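Local atomic coordinates of probable starch synthase 4, chloroplastic/amyloplastic (Arabidopsis thaliana, PDB entry 6GNE), a protein that belongs to the starch synthase family of plastid glycosyltransferases with a GT-B fold, here holding adenosine-5'-diphosphate and glycan ligands. Residues L300-R309 against S365-L373. Residues are numbered along the deposited sequence; the frame is centred on the assembly and turned at random.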
loop_
_atom_site.group_PDB
_atom_site.type_symbol
_atom_site.label_atom_id
_atom_site.label_comp_id
_atom_site.label_asym_id
_atom_site.label_seq_id
_atom_site.Cartn_x
_atom_site.Cartn_y
_atom_site.Cartn_z
ATOM N N LEU A 300 18.482 19.580 -7.454
ATOM C CA LEU A 300 18.761 18.595 -8.511
ATOM C C LEU A 300 19.583 19.133 -9.674
ATOM O O LEU A 300 20.085 18.345 -10.453
ATOM C CB LEU A 300 17.461 18.012 -9.053
ATOM C CG LEU A 300 16.636 17.243 -8.024
ATOM C CD1 LEU A 300 15.347 16.767 -8.661
ATOM C CD2 LEU A 300 17.391 16.078 -7.390
ATOM N N GLY A 301 19.711 20.456 -9.785
ATOM C CA GLY A 301 20.411 21.072 -10.907
ATOM C C GLY A 301 19.562 21.208 -12.154
ATOM O O GLY A 301 20.108 21.253 -13.248
ATOM N N LEU A 302 18.236 21.282 -11.979
ATOM C CA LEU A 302 17.303 21.582 -13.062
ATOM C C LEU A 302 17.180 23.092 -13.280
ATOM O O LEU A 302 17.290 23.863 -12.342
ATOM C CB LEU A 302 15.931 21.034 -12.747
ATOM C CG LEU A 302 15.773 19.552 -12.465
ATOM C CD1 LEU A 302 14.391 19.306 -11.858
ATOM C CD2 LEU A 302 15.988 18.726 -13.725
ATOM N N SER A 303 16.924 23.502 -14.513
ATOM C CA SER A 303 16.811 24.911 -14.861
ATOM C C SER A 303 15.562 25.582 -14.292
ATOM O O SER A 303 14.459 25.049 -14.389
ATOM C CB SER A 303 16.810 25.075 -16.377
ATOM O OG SER A 303 16.613 26.422 -16.753
ATOM N N SER A 304 15.746 26.762 -13.706
ATOM C CA SER A 304 14.627 27.581 -13.263
ATOM C C SER A 304 14.569 28.877 -14.063
ATOM O O SER A 304 13.831 29.774 -13.711
ATOM C CB SER A 304 14.689 27.822 -11.743
ATOM O OG SER A 304 15.855 28.519 -11.408
ATOM N N ALA A 305 15.313 28.951 -15.164
ATOM C CA ALA A 305 15.285 30.133 -16.045
ATOM C C ALA A 305 13.888 30.528 -16.481
ATOM O O ALA A 305 13.606 31.715 -16.557
ATOM C CB ALA A 305 16.120 29.929 -17.289
ATOM N N GLU A 306 13.050 29.548 -16.829
ATOM C CA GLU A 306 11.664 29.845 -17.236
ATOM C C GLU A 306 10.675 29.659 -16.070
ATOM O O GLU A 306 10.757 28.707 -15.275
ATOM C CB GLU A 306 11.215 29.009 -18.442
ATOM C CG GLU A 306 12.142 29.065 -19.656
ATOM C CD GLU A 306 12.270 27.702 -20.339
ATOM O OE1 GLU A 306 13.375 27.329 -20.791
ATOM O OE2 GLU A 306 11.264 26.946 -20.348
ATOM N N SER A 307 9.758 30.628 -15.977
ATOM C CA SER A 307 8.492 30.507 -15.232
ATOM C C SER A 307 7.480 29.805 -16.167
ATOM O O SER A 307 7.586 29.896 -17.429
ATOM C CB SER A 307 7.977 31.900 -14.815
ATOM O OG SER A 307 8.265 32.861 -15.837
ATOM N N ARG A 308 6.531 29.092 -15.562
ATOM C CA ARG A 308 5.543 28.308 -16.334
ATOM C C ARG A 308 6.112 27.196 -17.234
ATOM O O ARG A 308 5.601 26.937 -18.312
ATOM C CB ARG A 308 4.639 29.268 -17.141
ATOM C CG ARG A 308 3.606 29.948 -16.256
ATOM C CD ARG A 308 2.343 29.092 -16.110
ATOM N NE ARG A 308 2.062 28.782 -14.714
ATOM C CZ ARG A 308 1.036 28.065 -14.305
ATOM N NH1 ARG A 308 0.933 27.799 -13.015
ATOM N NH2 ARG A 308 0.161 27.553 -15.149
ATOM N N ARG A 309 7.108 26.489 -16.729
ATOM C CA ARG A 309 7.466 25.200 -17.271
ATOM C C ARG A 309 6.924 24.165 -16.269
ATOM O O ARG A 309 7.332 24.167 -15.114
ATOM C CB ARG A 309 8.979 25.113 -17.445
ATOM C CG ARG A 309 9.403 23.969 -18.311
ATOM C CD ARG A 309 10.897 23.924 -18.586
ATOM N NE ARG A 309 11.237 24.292 -19.959
ATOM C CZ ARG A 309 11.466 23.461 -20.992
ATOM N NH1 ARG A 309 11.789 23.997 -22.164
ATOM N NH2 ARG A 309 11.411 22.124 -20.902
ATOM N N SER A 365 23.184 15.435 -16.011
ATOM C CA SER A 365 23.033 16.843 -15.589
ATOM C C SER A 365 22.283 17.647 -16.651
ATOM O O SER A 365 22.680 18.753 -17.002
ATOM C CB SER A 365 24.383 17.472 -15.264
ATOM O OG SER A 365 25.230 17.363 -16.379
ATOM N N HIS A 366 21.201 17.063 -17.164
ATOM C CA HIS A 366 20.285 17.763 -18.063
ATOM C C HIS A 366 19.516 18.815 -17.270
ATOM O O HIS A 366 19.215 18.638 -16.076
ATOM C CB HIS A 366 19.272 16.789 -18.701
ATOM C CG HIS A 366 18.617 17.315 -19.940
ATOM N ND1 HIS A 366 17.315 17.757 -19.958
ATOM C CD2 HIS A 366 19.086 17.477 -21.200
ATOM C CE1 HIS A 366 17.003 18.165 -21.174
ATOM N NE2 HIS A 366 18.055 17.987 -21.953
ATOM N N ASP A 367 19.178 19.897 -17.949
ATOM C CA ASP A 367 18.439 20.976 -17.326
ATOM C C ASP A 367 16.997 20.638 -16.914
ATOM O O ASP A 367 16.459 21.301 -16.034
ATOM C CB ASP A 367 18.382 22.189 -18.259
ATOM C CG ASP A 367 19.674 22.927 -18.371
ATOM O OD1 ASP A 367 20.681 22.557 -17.730
ATOM O OD2 ASP A 367 19.652 23.889 -19.157
ATOM N N HIS A 368 16.373 19.651 -17.561
ATOM C CA HIS A 368 14.934 19.409 -17.444
ATOM C C HIS A 368 14.531 17.979 -17.027
ATOM O O HIS A 368 13.376 17.754 -16.742
ATOM C CB HIS A 368 14.249 19.791 -18.771
ATOM C CG HIS A 368 14.607 21.160 -19.257
ATOM N ND1 HIS A 368 13.867 22.284 -18.963
ATOM C CD2 HIS A 368 15.658 21.590 -20.001
ATOM C CE1 HIS A 368 14.442 23.344 -19.507
ATOM N NE2 HIS A 368 15.529 22.947 -20.142
ATOM N N VAL A 369 15.452 17.022 -16.988
ATOM C CA VAL A 369 15.112 15.649 -16.616
ATOM C C VAL A 369 16.097 15.088 -15.606
ATOM O O VAL A 369 17.292 15.110 -15.848
ATOM C CB VAL A 369 15.066 14.743 -17.863
ATOM C CG1 VAL A 369 14.746 13.306 -17.484
ATOM C CG2 VAL A 369 13.973 15.241 -18.797
ATOM N N ARG A 370 15.588 14.579 -14.481
ATOM C CA ARG A 370 16.430 13.868 -13.511
ATOM C C ARG A 370 15.741 12.621 -13.033
ATOM O O ARG A 370 14.562 12.646 -12.743
ATOM C CB ARG A 370 16.799 14.756 -12.326
ATOM C CG ARG A 370 17.956 14.207 -11.489
ATOM C CD ARG A 370 19.355 14.450 -12.067
ATOM N NE ARG A 370 19.688 15.870 -12.152
ATOM C CZ ARG A 370 19.720 16.609 -13.279
ATOM N NH1 ARG A 370 19.422 16.073 -14.470
ATOM N NH2 ARG A 370 20.024 17.927 -13.236
ATOM N N LEU A 371 16.494 11.527 -12.980
ATOM C CA LEU A 371 15.998 10.220 -12.549
ATOM C C LEU A 371 16.738 9.840 -11.291
ATOM O O LEU A 371 17.960 9.868 -11.267
ATOM C CB LEU A 371 16.261 9.165 -13.628
ATOM C CG LEU A 371 15.189 9.053 -14.701
ATOM C CD1 LEU A 371 15.034 10.348 -15.456
ATOM C CD2 LEU A 371 15.525 7.942 -15.677
ATOM N N LEU A 372 15.988 9.484 -10.256
ATOM C CA LEU A 372 16.564 9.153 -8.951
ATOM C C LEU A 372 16.198 7.691 -8.643
ATOM O O LEU A 372 15.124 7.386 -8.139
ATOM C CB LEU A 372 16.029 10.129 -7.911
ATOM C CG LEU A 372 16.489 11.567 -8.195
ATOM C CD1 LEU A 372 15.545 12.574 -7.534
ATOM C CD2 LEU A 372 17.941 11.797 -7.780
ATOM N N LEU A 373 17.086 6.791 -9.045
ATOM C CA LEU A 373 16.794 5.367 -9.032
ATOM C C LEU A 373 17.075 4.759 -7.674
ATOM O O LEU A 373 18.099 4.125 -7.470
ATOM C CB LEU A 373 17.551 4.655 -10.150
ATOM C CG LEU A 373 17.224 5.207 -11.556
ATOM C CD1 LEU A 373 17.916 4.349 -12.625
ATOM C CD2 LEU A 373 15.730 5.337 -11.818
#
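The Arg370 guanidinium carries Leu302 CD2 over one face, offset toward the rim, and meets Leu300 O at its edge, in plane. On the Arg309 guanidinium, one face is covered by His368 CE1, 3.2 Å above the plane and over its centre. The contact lies at the edge of the parallel six-stranded sheet of the C-terminal, Rossmann-like domain of a GT-B fold, where strand 369-372 is outermost, next to strand 340-346. The Arg309 guanidinium and the His368 ring are 44° apart, so this is not a parallel stack. At the edge of Arg309, Glu306 OE2 accepts from Arg309 NE in a nearly straight salt bridge of 2.7 Å. That bond would help fix the rotation of the guanidinium against His368.

It is a surface contact that joins the loop after helix 287-300 to this strand and the turn before it. Gly301, with positive phi, ends the helical path. Ser303 N then donates a hydrogen bond of 2.7 Å to Asp367 O. Ser303 OG accepts from Ala305 N, an ST turn. Leu302 also packs on Val342 of strand 340-346. Leu300 CD2 and Leu372 CD1 meet tip to tip at 4.0 Å.

Bends at chi2 (80°) and chi3 (64°) fold Arg370 back toward its own turn. NH1 and NH2 grip His366 O end-on. Side-on, Arg370 NE at 3.0 Å and Arg370 NH2 at 2.8 Å both donate to Leu300 O, from the same face of its carbonyl plane.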